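Local atomic coordinates of DMATS type aromatic prenyltransferase (Streptomyces coelicolor, PDB entry 6ZS0), a protein that probably transfers a dimethylallyl group to carbon 5 of the indole ring of tryptophan. Residues A[79-84]-A[135-140]; A[149-154]-A[190-195]; A[168-173]-A[201-206]; A[256-261]-A[269-274]. All coordinates share one frame; numbering follows the deposited sequence. Where two conformers were deposited one is given.

Interaction 1 (A[79-84]-A[135-140])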
loop_
_atom_site.group_PDB
_atom_site.type_symbol
_atom_site.label_atom_id
_atom_site.label_comp_id
_atom_site.label_asym_id
_atom_site.label_seq_id
_atom_site.Cartn_x
_atom_site.Cartn_y
_atom_site.Cartn_z
ATOM N N ARG A 79 4.067 -7.406 3.093
ATOM C CA ARG A 79 3.976 -7.034 1.667
ATOM C C ARG A 79 5.072 -6.048 1.311
ATOM O O ARG A 79 5.529 -5.275 2.169
ATOM C CB ARG A 79 2.621 -6.428 1.325
ATOM C CG ARG A 79 1.468 -7.387 1.498
ATOM C CD ARG A 79 0.149 -6.671 1.329
ATOM N NE ARG A 79 -0.917 -7.649 1.216
ATOM C CZ ARG A 79 -1.397 -8.362 2.233
ATOM N NH1 ARG A 79 -0.915 -8.202 3.459
ATOM N NH2 ARG A 79 -2.367 -9.236 2.017
ATOM N N VAL A 80 5.417 -6.034 0.026
ATOM C CA VAL A 80 6.271 -4.970 -0.551
ATOM C C VAL A 80 5.551 -4.401 -1.763
ATOM O O VAL A 80 5.038 -5.192 -2.590
ATOM C CB VAL A 80 7.672 -5.448 -0.929
ATOM C CG1 VAL A 80 7.631 -6.580 -1.936
ATOM C CG2 VAL A 80 8.523 -4.293 -1.426
ATOM N N LEU A 81 5.458 -3.082 -1.799
ATOM C CA LEU A 81 4.825 -2.319 -2.880
ATOM C C LEU A 81 5.940 -1.702 -3.714
ATOM O O LEU A 81 6.879 -1.101 -3.140
ATOM C CB LEU A 81 3.936 -1.230 -2.295
ATOM C CG LEU A 81 3.218 -0.349 -3.326
ATOM C CD1 LEU A 81 2.116 -1.125 -4.022
ATOM C CD2 LEU A 81 2.671 0.875 -2.645
ATOM N N VAL A 82 5.875 -1.851 -5.031
ATOM C CA VAL A 82 6.951 -1.346 -5.919
ATOM C C VAL A 82 6.334 -0.725 -7.165
ATOM O O VAL A 82 5.260 -1.173 -7.621
ATOM C CB VAL A 82 7.946 -2.458 -6.310
ATOM C CG1 VAL A 82 7.245 -3.632 -6.962
ATOM C CG2 VAL A 82 9.026 -1.944 -7.233
ATOM N N GLU A 83 7.030 0.246 -7.738
ATOM C CA GLU A 83 6.677 0.816 -9.052
ATOM C C GLU A 83 7.686 0.291 -10.066
ATOM O O GLU A 83 8.786 0.820 -10.166
ATOM C CB GLU A 83 6.682 2.337 -8.965
ATOM C CG GLU A 83 6.418 2.973 -10.313
ATOM C CD GLU A 83 6.269 4.480 -10.258
ATOM O OE1 GLU A 83 5.128 4.981 -10.286
ATOM O OE2 GLU A 83 7.272 5.116 -10.215
ATOM N N PRO A 84 7.406 -0.795 -10.811
ATOM C CA PRO A 84 8.436 -1.387 -11.665
ATOM C C PRO A 84 8.896 -0.471 -12.797
ATOM O O PRO A 84 10.058 -0.543 -13.228
ATOM C CB PRO A 84 7.791 -2.652 -12.208
ATOM C CG PRO A 84 6.641 -2.918 -11.344
ATOM C CD PRO A 84 6.169 -1.578 -10.812
ATOM N N TRP A 135 1.418 0.088 -10.108
ATOM C CA TRP A 135 2.213 -0.405 -8.978
ATOM C C TRP A 135 1.836 -1.863 -8.769
ATOM O O TRP A 135 0.739 -2.268 -9.141
ATOM C CB TRP A 135 1.966 0.382 -7.690
ATOM C CG TRP A 135 2.315 1.835 -7.750
ATOM C CD1 TRP A 135 3.112 2.482 -8.659
ATOM C CD2 TRP A 135 1.888 2.834 -6.811
ATOM N NE1 TRP A 135 3.211 3.804 -8.332
ATOM C CE2 TRP A 135 2.461 4.044 -7.212
ATOM C CE3 TRP A 135 1.060 2.807 -5.692
ATOM C CZ2 TRP A 135 2.220 5.230 -6.525
ATOM C CZ3 TRP A 135 0.832 3.978 -5.013
ATOM C CH2 TRP A 135 1.425 5.152 -5.406
ATOM N N CYS A 136 2.756 -2.584 -8.187
ATOM C CA CYS A 136 2.603 -4.001 -7.844
ATOM C C CYS A 136 2.878 -4.174 -6.354
ATOM O O CYS A 136 3.895 -3.662 -5.875
ATOM C CB CYS A 136 3.533 -4.829 -8.707
ATOM S SG CYS A 136 3.296 -6.597 -8.452
ATOM N N ALA A 137 1.984 -4.870 -5.640
ATOM C CA ALA A 137 2.260 -5.295 -4.254
ATOM C C ALA A 137 2.425 -6.813 -4.248
ATOM O O ALA A 137 1.599 -7.521 -4.836
ATOM C CB ALA A 137 1.162 -4.886 -3.336
ATOM N N LEU A 138 3.468 -7.255 -3.603
ATOM C CA LEU A 138 3.781 -8.683 -3.439
ATOM C C LEU A 138 3.554 -9.068 -1.973
ATOM O O LEU A 138 4.167 -8.458 -1.108
ATOM C CB LEU A 138 5.225 -8.892 -3.877
ATOM C CG LEU A 138 5.458 -8.573 -5.358
ATOM C CD1 LEU A 138 6.912 -8.343 -5.676
ATOM C CD2 LEU A 138 4.878 -9.671 -6.218
ATOM N N GLU A 139 2.669 -10.026 -1.726
ATOM C CA GLU A 139 2.500 -10.618 -0.380
ATOM C C GLU A 139 3.547 -11.720 -0.248
ATOM O O GLU A 139 3.504 -12.697 -1.048
ATOM C CB GLU A 139 1.115 -11.199 -0.167
ATOM C CG GLU A 139 0.926 -11.614 1.300
ATOM C CD GLU A 139 -0.269 -12.492 1.607
ATOM O OE1 GLU A 139 -1.028 -12.808 0.659
ATOM O OE2 GLU A 139 -0.420 -12.887 2.805
ATOM N N LEU A 140 4.470 -11.543 0.681
ATOM C CA LEU A 140 5.669 -12.392 0.836
ATOM C C LEU A 140 5.289 -13.641 1.639
ATOM O O LEU A 140 5.585 -13.696 2.820
ATOM C CB LEU A 140 6.735 -11.551 1.500
ATOM C CG LEU A 140 7.172 -10.336 0.683
ATOM C CD1 LEU A 140 8.529 -9.866 1.136
ATOM C CD2 LEU A 140 7.171 -10.626 -0.819
#
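V80 and V82 form hydrogen-bonded antiparallel pairs with L138 and C136, and the two short strands run at 165° with their axes 4.5 Å apart. The side chains then sort by face. V80 and L138 lie side by side on the face covered by helices 25-39 and 91-109, V80 CG1 meeting L138 CB at 3.9 Å. On the other face the two methyls of L81 divide: CD1 touches A137 CB and CD2 lies 4.0 Å from W135 CE3. R79 and E139 stack with their planes 9° apart, but no N-H points at the carboxylate; E139 has its salt bridge with R141. E83, extended with CG anti to its backbone N (chi1 176°), brings OE1 to the edge of the indole, 3.0 Å from W135 NE1 and in the ring plane. With an alanine here the indole N-H would probably lose its acceptor and the ring one hold on its rotation. Here neighbouring strands of the closed barrel pair with their V82-C136-L138 face toward helices, as in the ABBA fold.

Interaction 2 (A[149-154]-A[190-195])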
loop_
_atom_site.group_PDB
_atom_site.type_symbol
_atom_site.label_atom_id
_atom_site.label_comp_id
_atom_site.label_asym_id
_atom_site.label_seq_id
_atom_site.Cartn_x
_atom_site.Cartn_y
_atom_site.Cartn_z
ATOM N N LYS A 149 -0.771 -8.269 -6.361
ATOM C CA LYS A 149 -1.840 -7.270 -6.448
ATOM C C LYS A 149 -1.330 -6.175 -7.381
ATOM O O LYS A 149 -0.176 -5.786 -7.197
ATOM C CB LYS A 149 -2.111 -6.704 -5.058
ATOM C CG LYS A 149 -3.378 -5.884 -4.910
ATOM C CD LYS A 149 -3.737 -5.641 -3.458
ATOM C CE LYS A 149 -3.417 -6.821 -2.569
ATOM N NZ LYS A 149 -4.112 -6.734 -1.262
ATOM N N VAL A 150 -2.138 -5.748 -8.333
ATOM C CA VAL A 150 -1.799 -4.645 -9.255
ATOM C C VAL A 150 -2.686 -3.448 -8.962
ATOM O O VAL A 150 -3.890 -3.633 -8.882
ATOM C CB VAL A 150 -1.943 -5.123 -10.708
ATOM C CG1 VAL A 150 -1.617 -4.037 -11.691
ATOM C CG2 VAL A 150 -1.051 -6.328 -10.920
ATOM N N TYR A 151 -2.072 -2.256 -8.867
ATOM C CA TYR A 151 -2.726 -0.952 -8.615
ATOM C C TYR A 151 -2.684 -0.129 -9.890
ATOM O O TYR A 151 -1.612 0.037 -10.454
ATOM C CB TYR A 151 -2.016 -0.213 -7.494
ATOM C CG TYR A 151 -2.197 -0.818 -6.134
ATOM C CD1 TYR A 151 -1.433 -1.893 -5.738
ATOM C CD2 TYR A 151 -3.134 -0.310 -5.253
ATOM C CE1 TYR A 151 -1.595 -2.457 -4.477
ATOM C CE2 TYR A 151 -3.314 -0.870 -3.999
ATOM C CZ TYR A 151 -2.550 -1.946 -3.620
ATOM O OH TYR A 151 -2.690 -2.483 -2.368
ATOM N N LEU A 152 -3.855 0.321 -10.312
ATOM C CA LEU A 152 -4.040 1.139 -11.525
ATOM C C LEU A 152 -4.706 2.459 -11.149
ATOM O O LEU A 152 -5.207 2.579 -10.003
ATOM C CB LEU A 152 -4.877 0.343 -12.516
ATOM C CG LEU A 152 -4.355 -1.042 -12.872
ATOM C CD1 LEU A 152 -5.406 -1.823 -13.610
ATOM C CD2 LEU A 152 -3.096 -0.910 -13.710
ATOM N N ASN A 153 -4.683 3.415 -12.067
ATOM C CA ASN A 153 -5.040 4.847 -11.828
ATOM C C ASN A 153 -6.358 5.213 -12.500
ATOM O O ASN A 153 -6.381 5.438 -13.709
ATOM C CB ASN A 153 -3.939 5.742 -12.382
ATOM C CG ASN A 153 -4.218 7.213 -12.187
ATOM O OD1 ASN A 153 -5.138 7.595 -11.469
ATOM N ND2 ASN A 153 -3.422 8.040 -12.839
ATOM N N PRO A 154 -7.490 5.271 -11.766
ATOM C CA PRO A 154 -8.761 5.679 -12.363
ATOM C C PRO A 154 -8.729 7.087 -12.991
ATOM O O PRO A 154 -9.617 7.361 -13.833
ATOM C CB PRO A 154 -9.716 5.615 -11.167
ATOM C CG PRO A 154 -9.116 4.564 -10.289
ATOM C CD PRO A 154 -7.642 4.862 -10.360
ATOM N N PHE A 190 -7.209 4.721 -6.663
ATOM C CA PHE A 190 -6.703 3.425 -7.165
ATOM C C PHE A 190 -7.850 2.495 -7.467
ATOM O O PHE A 190 -8.872 2.529 -6.740
ATOM C CB PHE A 190 -5.839 2.703 -6.128
ATOM C CG PHE A 190 -4.716 3.531 -5.571
ATOM C CD1 PHE A 190 -3.556 3.716 -6.290
ATOM C CD2 PHE A 190 -4.788 4.076 -4.298
ATOM C CE1 PHE A 190 -2.521 4.478 -5.783
ATOM C CE2 PHE A 190 -3.755 4.850 -3.791
ATOM C CZ PHE A 190 -2.620 5.056 -4.541
ATOM N N LEU A 191 -7.682 1.674 -8.502
ATOM C CA LEU A 191 -8.380 0.393 -8.594
ATOM C C LEU A 191 -7.329 -0.705 -8.597
ATOM O O LEU A 191 -6.310 -0.573 -9.341
ATOM C CB LEU A 191 -9.225 0.358 -9.856
ATOM C CG LEU A 191 -10.112 -0.871 -9.999
ATOM C CD1 LEU A 191 -11.442 -0.461 -10.608
ATOM C CD2 LEU A 191 -9.438 -1.937 -10.833
ATOM N N ALA A 192 -7.531 -1.728 -7.788
ATOM C CA ALA A 192 -6.544 -2.805 -7.650
ATOM C C ALA A 192 -7.185 -4.174 -7.935
ATOM O O ALA A 192 -8.387 -4.357 -7.719
ATOM C CB ALA A 192 -5.914 -2.761 -6.304
ATOM N N LEU A 193 -6.379 -5.070 -8.455
ATOM C CA LEU A 193 -6.764 -6.486 -8.700
ATOM C C LEU A 193 -5.819 -7.389 -7.933
ATOM O O LEU A 193 -4.639 -7.257 -8.100
ATOM C CB LEU A 193 -6.675 -6.803 -10.197
ATOM C CG LEU A 193 -7.742 -6.188 -11.080
ATOM C CD1 LEU A 193 -7.514 -6.605 -12.538
ATOM C CD2 LEU A 193 -9.128 -6.623 -10.613
ATOM N N ASP A 194 -6.361 -8.323 -7.165
ATOM C CA ASP A 194 -5.592 -9.412 -6.529
ATOM C C ASP A 194 -5.471 -10.553 -7.546
ATOM O O ASP A 194 -6.506 -11.090 -7.882
ATOM C CB ASP A 194 -6.303 -9.890 -5.265
ATOM C CG ASP A 194 -5.569 -9.548 -4.002
ATOM O OD1 ASP A 194 -4.462 -10.092 -3.811
ATOM O OD2 ASP A 194 -6.096 -8.738 -3.236
ATOM N N LEU A 195 -4.270 -10.846 -8.057
ATOM C CA LEU A 195 -4.034 -11.907 -9.094
ATOM C C LEU A 195 -3.429 -13.179 -8.465
ATOM O O LEU A 195 -2.495 -13.090 -7.635
ATOM C CB LEU A 195 -3.112 -11.365 -10.189
ATOM C CG LEU A 195 -3.523 -10.042 -10.828
ATOM C CD1 LEU A 195 -2.475 -9.596 -11.828
ATOM C CD2 LEU A 195 -4.880 -10.150 -11.486
#
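L152 N gives the shortest polar bond of this strand pair, 2.8 Å to L191 O, and L191 N returns a bond to L152 O. V150 and L193 repeat the exchange two residues along, so that four backbone bonds fasten strands running antiparallel at 164°. On the face that bears Y151 and A192, the alanine methyl CB sits over the tyrosine ring, 4.1 Å from its centroid and displaced toward the rim, a CH-pi contact. The same tyrosine turns its edge to the face of F190 in a T-shaped pair, centroids 5.8 Å apart and planes at 85°; F190 in turn meets the rings of W135 and Y206. Further along this face K149 and D194 form a long salt bridge, NZ to OD2 3.4 Å. The lysine leaves the backbone with CG anti to N (chi1 -167°) and bends at its third torsion, which lays CE as close to OD2 as NZ is. K204 touches D194 as well. The opposite face is apolar: V150 CG2 packs on L195 CD1 at 3.7 Å, P154 CG rests near L191 CB, and L191 and L193 meet helix 162-175. Chemically, then, one face is apolar and packs on helix, while the other carries aromatic rings and a loosely matched charge pair, whose attraction is likely to depend more on electrostatics than on a directed hydrogen bond.

Interaction 3 (A[168-173]-A[201-206])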
loop_
_atom_site.group_PDB
_atom_site.type_symbol
_atom_site.label_atom_id
_atom_site.label_comp_id
_atom_site.label_asym_id
_atom_site.label_seq_id
_atom_site.Cartn_x
_atom_site.Cartn_y
_atom_site.Cartn_z
ATOM N N GLU A 168 -16.986 1.297 -15.271
ATOM C CA GLU A 168 -16.754 0.418 -16.437
ATOM C C GLU A 168 -15.849 -0.739 -16.021
ATOM O O GLU A 168 -16.122 -1.875 -16.411
ATOM C CB GLU A 168 -16.146 1.190 -17.608
ATOM C CG GLU A 168 -15.803 0.315 -18.804
ATOM C CD GLU A 168 -16.959 -0.448 -19.450
ATOM O OE1 GLU A 168 -18.138 -0.218 -19.067
ATOM O OE2 GLU A 168 -16.673 -1.262 -20.338
ATOM N N ALA A 169 -14.803 -0.481 -15.227
ATOM C CA ALA A 169 -13.910 -1.569 -14.752
ATOM C C ALA A 169 -14.722 -2.638 -14.013
ATOM O O ALA A 169 -14.550 -3.843 -14.299
ATOM C CB ALA A 169 -12.813 -1.014 -13.878
ATOM N N LEU A 170 -15.590 -2.221 -13.097
ATOM C CA LEU A 170 -16.328 -3.171 -12.228
ATOM C C LEU A 170 -17.271 -3.995 -13.106
ATOM O O LEU A 170 -17.311 -5.219 -12.941
ATOM C CB LEU A 170 -17.068 -2.402 -11.140
ATOM C CG LEU A 170 -16.166 -1.814 -10.057
ATOM C CD1 LEU A 170 -16.962 -0.873 -9.162
ATOM C CD2 LEU A 170 -15.512 -2.920 -9.237
ATOM N N ARG A 171 -17.935 -3.340 -14.054
ATOM C CA ARG A 171 -18.828 -4.023 -15.025
ATOM C C ARG A 171 -18.048 -5.107 -15.774
ATOM O O ARG A 171 -18.517 -6.253 -15.836
ATOM C CB ARG A 171 -19.434 -3.019 -16.003
ATOM C CG ARG A 171 -20.487 -3.632 -16.910
ATOM C CD ARG A 171 -20.697 -2.844 -18.176
ATOM N NE ARG A 171 -19.548 -2.806 -19.067
ATOM C CZ ARG A 171 -19.135 -3.809 -19.840
ATOM N NH1 ARG A 171 -19.755 -4.976 -19.835
ATOM N NH2 ARG A 171 -18.084 -3.644 -20.620
ATOM N N ARG A 172 -16.903 -4.762 -16.340
ATOM C CA ARG A 172 -16.093 -5.714 -17.124
ATOM C C ARG A 172 -15.653 -6.882 -16.231
ATOM O O ARG A 172 -15.419 -7.962 -16.782
ATOM C CB ARG A 172 -14.879 -5.025 -17.734
ATOM C CG ARG A 172 -15.203 -3.929 -18.738
ATOM C CD ARG A 172 -13.895 -3.435 -19.276
ATOM N NE ARG A 172 -13.992 -2.365 -20.257
ATOM C CZ ARG A 172 -12.967 -1.938 -20.986
ATOM N NH1 ARG A 172 -11.777 -2.508 -20.863
ATOM N NH2 ARG A 172 -13.138 -0.966 -21.869
ATOM N N LEU A 173 -15.521 -6.679 -14.913
ATOM C CA LEU A 173 -15.052 -7.736 -13.978
ATOM C C LEU A 173 -16.256 -8.537 -13.453
ATOM O O LEU A 173 -16.081 -9.286 -12.483
ATOM C CB LEU A 173 -14.253 -7.106 -12.829
ATOM C CG LEU A 173 -12.942 -6.406 -13.204
ATOM C CD1 LEU A 173 -12.332 -5.748 -11.978
ATOM C CD2 LEU A 173 -11.942 -7.361 -13.826
ATOM N N PRO A 201 -12.150 -12.536 -10.705
ATOM C CA PRO A 201 -11.463 -11.335 -10.229
ATOM C C PRO A 201 -11.726 -11.015 -8.744
ATOM O O PRO A 201 -12.830 -11.205 -8.275
ATOM C CB PRO A 201 -12.022 -10.214 -11.128
ATOM C CG PRO A 201 -13.335 -10.759 -11.660
ATOM C CD PRO A 201 -13.102 -12.248 -11.790
ATOM N N ARG A 202 -10.696 -10.537 -8.052
ATOM C CA ARG A 202 -10.811 -9.894 -6.720
ATOM C C ARG A 202 -10.514 -8.400 -6.910
ATOM O O ARG A 202 -9.343 -8.057 -7.044
ATOM C CB ARG A 202 -9.900 -10.665 -5.774
ATOM C CG ARG A 202 -10.085 -12.172 -5.919
ATOM C CD ARG A 202 -9.478 -12.985 -4.797
ATOM N NE ARG A 202 -9.811 -14.397 -4.976
ATOM C CZ ARG A 202 -9.220 -15.405 -4.336
ATOM N NH1 ARG A 202 -8.247 -15.169 -3.467
ATOM N NH2 ARG A 202 -9.599 -16.650 -4.580
ATOM N N ALA A 203 -11.559 -7.571 -7.005
ATOM C CA ALA A 203 -11.476 -6.144 -7.420
ATOM C C ALA A 203 -11.588 -5.258 -6.191
ATOM O O ALA A 203 -12.508 -5.451 -5.385
ATOM C CB ALA A 203 -12.546 -5.800 -8.408
ATOM N N LYS A 204 -10.675 -4.297 -6.075
ATOM C CA LYS A 204 -10.594 -3.379 -4.923
ATOM C C LYS A 204 -10.721 -1.952 -5.447
ATOM O O LYS A 204 -9.952 -1.592 -6.356
ATOM C CB LYS A 204 -9.275 -3.599 -4.182
ATOM C CG LYS A 204 -9.094 -4.998 -3.602
ATOM C CD LYS A 204 -7.692 -5.251 -3.053
ATOM C CE LYS A 204 -7.699 -6.152 -1.830
ATOM N NZ LYS A 204 -8.122 -5.423 -0.609
ATOM N N VAL A 205 -11.687 -1.191 -4.936
ATOM C CA VAL A 205 -11.875 0.229 -5.317
ATOM C C VAL A 205 -11.472 1.079 -4.125
ATOM O O VAL A 205 -11.960 0.833 -3.027
ATOM C CB VAL A 205 -13.312 0.556 -5.758
ATOM C CG1 VAL A 205 -13.431 1.989 -6.258
ATOM C CG2 VAL A 205 -13.802 -0.409 -6.833
ATOM N N TYR A 206 -10.578 2.027 -4.342
ATOM C CA TYR A 206 -10.126 2.970 -3.301
ATOM C C TYR A 206 -10.837 4.301 -3.490
ATOM O O TYR A 206 -10.970 4.771 -4.643
ATOM C CB TYR A 206 -8.615 3.154 -3.337
ATOM C CG TYR A 206 -7.834 1.975 -2.858
ATOM C CD1 TYR A 206 -7.758 0.820 -3.605
ATOM C CD2 TYR A 206 -7.168 2.019 -1.641
ATOM C CE1 TYR A 206 -7.037 -0.273 -3.156
ATOM C CE2 TYR A 206 -6.403 0.951 -1.206
ATOM C CZ TYR A 206 -6.347 -0.199 -1.964
ATOM O OH TYR A 206 -5.644 -1.298 -1.543
#
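While L173 presses on P201 and A203, the flat groups of the helical segment 168-173 gather at its far side, where the guanidinium groups of R171 and R172 both present an edge to the carboxylate of E168. R171 grips side-on, NE to E168 OE1 at 2.9 Å and NH2 to E168 OE2 at 2.8 Å, each oxygen lying in or near the guanidinium plane. R172 NE adds a second bond to OE2, also 2.9 Å, arriving on the anti side whereas R171 NH2 comes on the syn side, both from the same face of the carboxylate plane. With two guanidinium groups bonded to it, E168 would be expected to stay ionised; R172 also has a salt bridge with D121. Between the side chains of helix and strand the contact is apolar. L173, its CG anti to the carbonyl carbon (chi1 -64°), splits its two methyls: CD1 touches A203 CB at 3.6 Å and CD2 lies 3.9 Å from P201 CB. The exception is P201 CG, which comes 3.2 Å from the backbone L173 O. One turn back, L170 sets CD2 3.9 Å from V205 CG2. The helix runs nearly antiparallel to strand 202-206, at 166°, with the axes 9.9 Å apart. A169 and L173 also meet L191 and L193, and L170 reaches F260, which places helix 162-175 across the outer face of three neighbouring strands, with helix 120-123 packed beside it.

Interaction 4 (A[256-261]-A[269-274])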
loop_
_atom_site.group_PDB
_atom_site.type_symbol
_atom_site.label_atom_id
_atom_site.label_comp_id
_atom_site.label_asym_id
_atom_site.label_seq_id
_atom_site.Cartn_x
_atom_site.Cartn_y
_atom_site.Cartn_z
ATOM N N SER A 256 -10.408 4.879 1.799
ATOM C CA SER A 256 -11.074 3.593 2.079
ATOM C C SER A 256 -10.884 2.689 0.870
ATOM O O SER A 256 -10.717 3.210 -0.247
ATOM C CB SER A 256 -12.540 3.757 2.449
ATOM O OG SER A 256 -13.268 4.358 1.386
ATOM N N CYS A 257 -10.924 1.403 1.090
ATOM C CA CYS A 257 -10.864 0.363 0.049
ATOM C C CYS A 257 -12.136 -0.507 0.174
ATOM O O CYS A 257 -12.477 -0.842 1.328
ATOM C CB CYS A 257 -9.596 -0.461 0.258
ATOM S SG CYS A 257 -9.467 -1.915 -0.800
ATOM N N HIS A 258 -12.766 -0.845 -0.934
ATOM C CA HIS A 258 -14.001 -1.673 -0.980
ATOM C C HIS A 258 -13.720 -2.844 -1.892
ATOM O O HIS A 258 -13.424 -2.587 -3.092
ATOM C CB HIS A 258 -15.171 -0.794 -1.436
ATOM C CG HIS A 258 -15.249 0.448 -0.616
ATOM N ND1 HIS A 258 -16.103 0.561 0.454
ATOM C CD2 HIS A 258 -14.526 1.591 -0.655
ATOM C CE1 HIS A 258 -15.918 1.725 1.034
ATOM N NE2 HIS A 258 -14.942 2.388 0.367
ATOM N N SER A 259 -13.809 -4.045 -1.336
ATOM C CA SER A 259 -13.368 -5.311 -1.956
ATOM C C SER A 259 -14.604 -6.017 -2.497
ATOM O O SER A 259 -15.511 -6.296 -1.688
ATOM C CB SER A 259 -12.619 -6.182 -0.964
ATOM O OG SER A 259 -11.322 -5.633 -0.706
ATOM N N PHE A 260 -14.619 -6.262 -3.816
ATOM C CA PHE A 260 -15.620 -7.095 -4.536
ATOM C C PHE A 260 -14.972 -8.432 -4.935
ATOM O O PHE A 260 -14.065 -8.430 -5.800
ATOM C CB PHE A 260 -16.136 -6.314 -5.742
ATOM C CG PHE A 260 -16.776 -4.998 -5.402
ATOM C CD1 PHE A 260 -18.136 -4.921 -5.126
ATOM C CD2 PHE A 260 -16.024 -3.831 -5.352
ATOM C CE1 PHE A 260 -18.732 -3.707 -4.818
ATOM C CE2 PHE A 260 -16.622 -2.616 -5.040
ATOM C CZ PHE A 260 -17.976 -2.556 -4.771
ATOM N N THR A 261 -15.423 -9.537 -4.331
ATOM C CA THR A 261 -14.798 -10.880 -4.484
ATOM C C THR A 261 -15.824 -11.933 -4.915
ATOM O O THR A 261 -15.434 -12.831 -5.687
ATOM C CB THR A 261 -14.098 -11.289 -3.190
ATOM O OG1 THR A 261 -15.103 -11.373 -2.179
ATOM C CG2 THR A 261 -13.014 -10.303 -2.805
ATOM N N SER A 269 -17.629 -7.156 -0.070
ATOM C CA SER A 269 -17.494 -8.120 1.052
ATOM C C SER A 269 -16.347 -7.707 1.976
ATOM O O SER A 269 -16.164 -8.343 3.017
ATOM C CB SER A 269 -17.298 -9.514 0.540
ATOM O OG SER A 269 -16.149 -9.573 -0.264
ATOM N N GLY A 270 -15.590 -6.673 1.605
ATOM C CA GLY A 270 -14.457 -6.246 2.439
ATOM C C GLY A 270 -14.329 -4.748 2.438
ATOM O O GLY A 270 -14.759 -4.113 1.447
ATOM N N PHE A 271 -13.849 -4.197 3.548
ATOM C CA PHE A 271 -13.685 -2.739 3.734
ATOM C C PHE A 271 -12.424 -2.456 4.544
ATOM O O PHE A 271 -12.215 -3.077 5.599
ATOM C CB PHE A 271 -14.908 -2.160 4.425
ATOM C CG PHE A 271 -14.710 -0.759 4.931
ATOM C CD1 PHE A 271 -14.382 -0.520 6.253
ATOM C CD2 PHE A 271 -14.811 0.320 4.070
ATOM C CE1 PHE A 271 -14.209 0.777 6.719
ATOM C CE2 PHE A 271 -14.629 1.611 4.539
ATOM C CZ PHE A 271 -14.340 1.840 5.867
ATOM N N THR A 272 -11.610 -1.493 4.086
ATOM C CA THR A 272 -10.429 -1.051 4.859
ATOM C C THR A 272 -10.456 0.468 4.967
ATOM O O THR A 272 -10.775 1.147 3.938
ATOM C CB THR A 272 -9.113 -1.530 4.230
ATOM O OG1 THR A 272 -9.150 -2.960 4.137
ATOM C CG2 THR A 272 -7.908 -1.079 5.031
ATOM N N LEU A 273 -10.167 0.983 6.162
ATOM C CA LEU A 273 -9.922 2.431 6.377
ATOM C C LEU A 273 -8.443 2.697 6.632
ATOM O O LEU A 273 -7.863 2.029 7.494
ATOM C CB LEU A 273 -10.750 2.930 7.558
ATOM C CG LEU A 273 -10.629 4.427 7.842
ATOM C CD1 LEU A 273 -11.243 5.246 6.736
ATOM C CD2 LEU A 273 -11.303 4.784 9.159
ATOM N N TYR A 274 -7.864 3.614 5.853
ATOM C CA TYR A 274 -6.434 4.011 5.900
ATOM C C TYR A 274 -6.340 5.430 6.471
ATOM O O TYR A 274 -6.982 6.371 5.932
ATOM C CB TYR A 274 -5.811 4.000 4.502
ATOM C CG TYR A 274 -5.892 2.685 3.760
ATOM C CD1 TYR A 274 -4.822 1.794 3.737
ATOM C CD2 TYR A 274 -7.038 2.339 3.064
ATOM C CE1 TYR A 274 -4.911 0.576 3.060
ATOM C CE2 TYR A 274 -7.128 1.150 2.357
ATOM C CZ TYR A 274 -6.081 0.252 2.377
ATOM O OH TYR A 274 -6.194 -0.945 1.713
HETATM O O HOH W 1 -18.080 -8.996 -3.039
#
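C257 and T272 exchange two backbone hydrogen bonds, and S259 N adds a third to G270 O. At the end of the pairing S259 O takes S269 N at 2.8 Å and, weakly, G270 N: two residues face one, a classic beta bulge. Among side-chain bonds, T261 OG1 donates to S269 OG at 2.8 Å, and a water accepts from T261 N and, weakly, from S269 OG. Replacing T261 by a valine would probably leave S269 OG without this donor and the hairpin end less firmly tied. S256 OG, bonded to H209, also shares a 2.8 Å hydrogen bond with H258 NE2. Among the rings, H258 and F271 lie side by side at an oblique 55°, H258 CE1 being 3.5 Å from F271 CD2, while Y274 turns its edge to C257, CE2 3.6 Å from CB. What holds this hairpin is therefore backbone bonding joined to a hydroxyl-to-hydroxyl bond beside the bulge, and the histidine is fixed by a polar bond at one nitrogen and an aromatic neighbour.

Overall arrangement
Interactions 1 to 4 sample successive parts of one closed antiparallel barrel whose strands follow one another in chain order. Interactions 1 and 2 have centres 11 Å apart and share the seam between strands 135-139 and 147-152; 2 and 3, at 9 Å, meet where strands 191-195 and 202-209 pair; 3 and 4, at 12 Å, join through strands 202-209 and 254-260. Interactions 1 and 4, 18 Å apart, do not touch. Along the chain 2 and 3 interlace, because helix 162-175 falls between the strands of interaction 2 and strand 202-209 follows strand 191-195; the others come in series. Strand seams and an outer helix thus build an ABBA barrel wall; in this family the lumen houses the reaction.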